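Local coordinates for protein exopolyphosphatase (Aquifex aeolicus, PDB 1T6C) that probably hydrolyses phosphoanhydride bonds of inorganic polyphosphate or guanosine pentaphosphate, as a calcium-binding Ppx/GppA phosphatase with an actin-like fold, at residues P10-A15 and K81-K86; V210-T215 and I294-G299. All blocks are in the same frame, centred on the assembly; numbering follows the deposited sequence.

Contact 1. Residues P10-A15 and K81-K86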
loop_
_atom_site.group_PDB
_atom_site.type_symbol
_atom_site.label_atom_id
_atom_site.label_comp_id
_atom_site.label_asym_id
_atom_site.label_seq_id
_atom_site.Cartn_x
_atom_site.Cartn_y
_atom_site.Cartn_z
ATOM N N PRO A 10 1.450 -18.465 -25.187
ATOM C CA PRO A 10 1.597 -17.113 -25.800
ATOM C C PRO A 10 1.582 -16.028 -24.726
ATOM O O PRO A 10 0.904 -16.173 -23.713
ATOM C CB PRO A 10 0.364 -16.991 -26.712
ATOM C CG PRO A 10 -0.555 -18.108 -26.302
ATOM C CD PRO A 10 0.041 -18.877 -25.162
ATOM N N ILE A 11 2.340 -14.971 -24.954
ATOM C CA ILE A 11 2.369 -13.837 -24.047
ATOM C C ILE A 11 0.962 -13.240 -23.926
ATOM O O ILE A 11 0.246 -13.111 -24.911
ATOM C CB ILE A 11 3.369 -12.766 -24.576
ATOM C CG1 ILE A 11 4.813 -13.279 -24.458
ATOM C CG2 ILE A 11 3.206 -11.435 -23.835
ATOM C CD1 ILE A 11 5.816 -12.541 -25.345
ATOM N N MET A 12 0.573 -12.886 -22.702
ATOM C CA MET A 12 -0.669 -12.176 -22.472
ATOM C C MET A 12 -0.332 -10.909 -21.694
ATOM O O MET A 12 0.552 -10.899 -20.847
ATOM C CB MET A 12 -1.632 -13.040 -21.653
ATOM C CG MET A 12 -2.879 -12.328 -21.265
ATOM S SD MET A 12 -4.107 -13.384 -20.560
ATOM C CE MET A 12 -4.565 -14.415 -22.018
ATOM N N ARG A 13 -1.034 -9.847 -22.004
ATOM C CA ARG A 13 -0.941 -8.624 -21.213
ATOM C C ARG A 13 -2.166 -8.475 -20.319
ATOM O O ARG A 13 -3.298 -8.794 -20.712
ATOM C CB ARG A 13 -0.789 -7.419 -22.120
ATOM C CG ARG A 13 0.511 -7.428 -22.884
ATOM C CD ARG A 13 0.569 -6.373 -23.931
ATOM N NE ARG A 13 1.916 -6.237 -24.446
ATOM C CZ ARG A 13 2.236 -5.366 -25.374
ATOM N NH1 ARG A 13 1.320 -4.541 -25.883
ATOM N NH2 ARG A 13 3.481 -5.281 -25.786
ATOM N N VAL A 14 -1.932 -7.976 -19.099
ATOM C CA VAL A 14 -2.966 -7.776 -18.076
ATOM C C VAL A 14 -2.739 -6.403 -17.461
ATOM O O VAL A 14 -1.641 -5.856 -17.523
ATOM C CB VAL A 14 -2.952 -8.914 -17.005
ATOM C CG1 VAL A 14 -3.202 -10.244 -17.704
ATOM C CG2 VAL A 14 -1.680 -8.952 -16.215
ATOM N N ALA A 15 -3.790 -5.823 -16.918
ATOM C CA ALA A 15 -3.690 -4.511 -16.317
ATOM C C ALA A 15 -4.554 -4.372 -15.092
ATOM O O ALA A 15 -5.593 -5.020 -14.954
ATOM C CB ALA A 15 -4.103 -3.472 -17.294
ATOM N N LYS A 81 -3.493 -3.785 -26.423
ATOM C CA LYS A 81 -4.144 -5.096 -26.551
ATOM C C LYS A 81 -4.101 -5.882 -25.238
ATOM O O LYS A 81 -3.747 -7.059 -25.190
ATOM C CB LYS A 81 -3.532 -5.882 -27.717
ATOM C CG LYS A 81 -3.936 -5.304 -29.072
ATOM C CD LYS A 81 -3.769 -6.342 -30.213
ATOM C CE LYS A 81 -4.399 -5.813 -31.517
ATOM N NZ LYS A 81 -3.533 -4.758 -32.088
ATOM N N VAL A 82 -4.433 -5.203 -24.159
ATOM C CA VAL A 82 -4.491 -5.845 -22.849
ATOM C C VAL A 82 -5.701 -6.748 -22.823
ATOM O O VAL A 82 -6.797 -6.320 -23.132
ATOM C CB VAL A 82 -4.583 -4.797 -21.722
ATOM C CG1 VAL A 82 -4.799 -5.495 -20.382
ATOM C CG2 VAL A 82 -3.352 -3.900 -21.724
ATOM N N GLU A 83 -5.492 -8.003 -22.491
ATOM C CA GLU A 83 -6.555 -9.010 -22.529
ATOM C C GLU A 83 -7.404 -9.118 -21.261
ATOM O O GLU A 83 -8.582 -9.483 -21.321
ATOM C CB GLU A 83 -5.935 -10.348 -22.900
ATOM C CG GLU A 83 -5.566 -10.344 -24.393
ATOM C CD GLU A 83 -5.044 -11.677 -24.897
ATOM O OE1 GLU A 83 -5.866 -12.586 -25.176
ATOM O OE2 GLU A 83 -3.820 -11.800 -25.018
ATOM N N ARG A 84 -6.814 -8.801 -20.108
ATOM C CA ARG A 84 -7.528 -8.870 -18.829
ATOM C C ARG A 84 -7.245 -7.602 -18.053
ATOM O O ARG A 84 -6.075 -7.256 -17.883
ATOM C CB ARG A 84 -7.108 -10.076 -17.990
ATOM C CG ARG A 84 -7.253 -11.426 -18.687
ATOM C CD ARG A 84 -6.950 -12.620 -17.779
ATOM N NE ARG A 84 -7.946 -12.665 -16.719
ATOM C CZ ARG A 84 -9.041 -13.445 -16.687
ATOM N NH1 ARG A 84 -9.298 -14.354 -17.618
ATOM N NH2 ARG A 84 -9.871 -13.329 -15.664
ATOM N N VAL A 85 -8.314 -6.942 -17.621
ATOM C CA VAL A 85 -8.262 -5.667 -16.905
ATOM C C VAL A 85 -9.149 -5.777 -15.670
ATOM O O VAL A 85 -10.304 -6.229 -15.767
ATOM C CB VAL A 85 -8.807 -4.533 -17.756
ATOM C CG1 VAL A 85 -8.820 -3.230 -16.961
ATOM C CG2 VAL A 85 -8.037 -4.406 -19.024
ATOM N N LYS A 86 -8.628 -5.350 -14.516
ATOM C CA LYS A 86 -9.386 -5.302 -13.276
ATOM C C LYS A 86 -9.184 -3.914 -12.675
ATOM O O LYS A 86 -8.050 -3.455 -12.504
ATOM C CB LYS A 86 -8.946 -6.375 -12.286
ATOM C CG LYS A 86 -9.592 -6.329 -10.929
ATOM C CD LYS A 86 -11.053 -6.712 -10.987
ATOM C CE LYS A 86 -11.774 -6.406 -9.706
ATOM N NZ LYS A 86 -13.144 -7.015 -9.735
HETATM O O HOH W 1 -2.467 -13.986 -25.308
HETATM O O HOH W 2 -2.415 -9.664 -24.531
#

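Contact 2. Residues V210-T215 and I294-G299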
loop_
_atom_site.group_PDB
_atom_site.type_symbol
_atom_site.label_atom_id
_atom_site.label_comp_id
_atom_site.label_asym_id
_atom_site.label_seq_id
_atom_site.Cartn_x
_atom_site.Cartn_y
_atom_site.Cartn_z
ATOM N N VAL A 210 6.415 -10.194 6.108
ATOM C CA VAL A 210 6.764 -9.403 4.949
ATOM C C VAL A 210 6.125 -8.048 5.115
ATOM O O VAL A 210 4.923 -7.968 5.373
ATOM C CB VAL A 210 6.220 -10.020 3.656
ATOM C CG1 VAL A 210 6.560 -9.176 2.463
ATOM C CG2 VAL A 210 6.782 -11.419 3.457
ATOM N N GLY A 211 6.938 -7.005 5.000
ATOM C CA GLY A 211 6.452 -5.643 5.134
ATOM C C GLY A 211 6.300 -4.939 3.789
ATOM O O GLY A 211 7.154 -5.020 2.925
ATOM N N LEU A 212 5.193 -4.230 3.646
ATOM C CA LEU A 212 4.829 -3.451 2.419
ATOM C C LEU A 212 4.483 -2.017 2.718
ATOM O O LEU A 212 4.003 -1.701 3.808
ATOM C CB LEU A 212 3.578 -4.046 1.732
ATOM C CG LEU A 212 3.653 -5.375 0.985
ATOM C CD1 LEU A 212 4.291 -6.504 1.797
ATOM C CD2 LEU A 212 2.297 -5.791 0.548
ATOM N N GLY A 213 4.617 -1.182 1.677
ATOM C CA GLY A 213 4.189 0.208 1.698
ATOM C C GLY A 213 5.343 1.173 1.642
ATOM O O GLY A 213 6.520 0.794 1.707
ATOM N N GLY A 214 4.979 2.456 1.607
ATOM C CA GLY A 214 5.919 3.542 1.435
ATOM C C GLY A 214 6.888 3.745 2.568
ATOM O O GLY A 214 8.046 4.140 2.364
ATOM N N THR A 215 6.436 3.477 3.786
ATOM C CA THR A 215 7.328 3.583 4.920
ATOM C C THR A 215 8.459 2.553 4.843
ATOM O O THR A 215 9.630 2.906 4.934
ATOM C CB THR A 215 6.561 3.419 6.245
ATOM O OG1 THR A 215 5.553 4.453 6.359
ATOM C CG2 THR A 215 7.542 3.605 7.392
ATOM N N ILE A 294 10.992 -9.158 5.783
ATOM C CA ILE A 294 11.418 -9.027 4.398
ATOM C C ILE A 294 10.577 -7.934 3.745
ATOM O O ILE A 294 9.383 -7.874 3.968
ATOM C CB ILE A 294 11.230 -10.390 3.625
ATOM C CG1 ILE A 294 11.882 -11.537 4.391
ATOM C CG2 ILE A 294 11.832 -10.313 2.212
ATOM C CD1 ILE A 294 11.612 -12.918 3.796
ATOM N N VAL A 295 11.221 -7.091 2.950
ATOM C CA VAL A 295 10.552 -5.961 2.288
ATOM C C VAL A 295 10.056 -6.381 0.923
ATOM O O VAL A 295 10.755 -7.003 0.152
ATOM C CB VAL A 295 11.510 -4.743 2.208
ATOM C CG1 VAL A 295 10.860 -3.561 1.485
ATOM C CG2 VAL A 295 11.939 -4.345 3.632
ATOM N N SER A 296 8.815 -5.998 0.612
ATOM C CA SER A 296 8.276 -6.140 -0.736
ATOM C C SER A 296 8.026 -4.784 -1.368
ATOM O O SER A 296 7.428 -3.910 -0.752
ATOM C CB SER A 296 6.949 -6.903 -0.699
ATOM O OG SER A 296 6.431 -6.988 -2.014
ATOM N N ASP A 297 8.479 -4.638 -2.601
ATOM C CA ASP A 297 8.124 -3.500 -3.447
ATOM C C ASP A 297 6.743 -3.636 -4.081
ATOM O O ASP A 297 6.188 -2.640 -4.516
ATOM C CB ASP A 297 9.174 -3.280 -4.537
ATOM C CG ASP A 297 8.901 -2.049 -5.350
ATOM O OD1 ASP A 297 8.462 -2.188 -6.530
ATOM O OD2 ASP A 297 9.052 -0.916 -4.867
ATOM N N TRP A 298 6.200 -4.845 -4.140
ATOM C CA TRP A 298 4.891 -5.095 -4.714
ATOM C C TRP A 298 3.781 -5.216 -3.653
ATOM O O TRP A 298 4.004 -5.727 -2.557
ATOM C CB TRP A 298 4.950 -6.398 -5.498
ATOM C CG TRP A 298 5.582 -6.258 -6.865
ATOM C CD1 TRP A 298 6.394 -5.245 -7.310
ATOM C CD2 TRP A 298 5.406 -7.145 -7.967
ATOM N NE1 TRP A 298 6.721 -5.452 -8.633
ATOM C CE2 TRP A 298 6.141 -6.619 -9.053
ATOM C CE3 TRP A 298 4.671 -8.325 -8.163
ATOM C CZ2 TRP A 298 6.169 -7.234 -10.308
ATOM C CZ3 TRP A 298 4.701 -8.941 -9.432
ATOM C CH2 TRP A 298 5.452 -8.397 -10.465
ATOM N N GLY A 299 2.581 -4.764 -4.003
ATOM C CA GLY A 299 1.439 -4.811 -3.123
ATOM C C GLY A 299 0.168 -4.911 -3.942
ATOM O O GLY A 299 0.122 -5.624 -4.957
HETATM O O HOH W 3 5.672 -1.796 -0.959
#

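Contact 1. Residues P10-A15 and K81-K86
Arg13, Val14 and Ala15 run parallel to residues 83-86 and are tied to them by three backbone hydrogen bonds. Glu83 N gives its hydrogen to Arg13 O at 2.9 Å; Ala15 N then reaches Arg84 O, also at 2.9 Å, and Lys86 N returns to Ala15 O at 3.1 Å. A CA-H...O contact from Val14 CA to Arg84 O reinforces the pairing.

Two waters continue the join where direct bonding stops. One links Ile11 O to Glu83 OE2. The other accepts from Arg13 N and donates to Lys81 O and to the same OE2, which it meets at 2.6 Å, so a single carboxylate oxygen takes two water hydrogens.

Side-chain packing completes the join. Ala15 CB meets Val82 CG1 at 3.8 Å, and Val82 also touches Ile77 of helix 60-79. On the face of Val14, CG1 lies beside Arg84 CB. Met12, with CG anti to the backbone N (chi1 174°) and the chain bent at chi3, brings SD to 4.0 Å from Arg84 CD; it crosses Glu83 at about a right angle, its CE methyl 3.9 Å from the carboxylate oxygen Glu83 OE1. Arg84 forms salt bridges through NE with Glu308 and through NH1 with Glu312.

The chemistry implies two neighbouring inner strands joined by direct backbone bonds toward Ala15, with water and the Glu83 carboxylate taking over toward the exposed Ile11 end.

Contact 2. Residues V210-T215 and I294-G299
Leu212 CG stands anti to its own carbonyl carbon (chi1 -72°), and chi2 of 51° then directs both methyls to the chain at 296-299: CD1 rests on Ser296 CB at 3.7 Å, while CD2 reaches Trp298 O and Gly299 CA. Ser296 has OG anti to the backbone N, and the hydroxyl donates to Trp298 O at 2.8 Å, in the carbonyl plane and on a lone pair. That bond ties down the turn after the strand and holds the carbonyl that the leucine touches. Val210 CG1 packs beside the leucine methyl against the same Ser296 CB at 3.9 Å.

An alanine at Leu212 would lose both methyl contacts and is likely to leave a gap between Ser296, Gly299 and helix 119-133, whose Ala126 and Val130 also touch this side chain.

The backbones run parallel, their short axes inclined at 36°. Gly211 bonds both ways, its N to Ile294 O at 2.8 Å and its O to Ser296 N at 3.0 Å. Farther on, where the strands diverge, a water accepts from Gly213 N and donates to Ser296 O, bridging the gap.

Strand 208-212 leads into its helix through the N-cap Gly213, and strand 292-296 through a short turn ending at the N-cap Gly299. Paired parallel strands with glycine-led helices are consistent with the actin-like fold; the Leu212 side chain lies about 8 Å from the bound calcium ion.

In the fold
The two contacts sit on different mixed sheets: contact 1 pairs strands 12-19 and 84-89 of the five-stranded one, contact 2 pairs strands 208-212 and 292-296 of the six-stranded one. Both sheets have three antiparallel strands followed by two parallel ones, a repeat expected of the duplicated actin-like fold; the second adds antiparallel strand 238-240. The centres of the two contacts are 25 Å apart and their nearest atoms about 9 Å, without touching. Along the chain, contact 1 closes before contact 2 opens. Helix 300-313 connects them, starting right after contact 2 and packing on Met12 and Arg84 of contact 1. Contact 1 lies near the surface, whereas contact 2 is buried, nearer the calcium site.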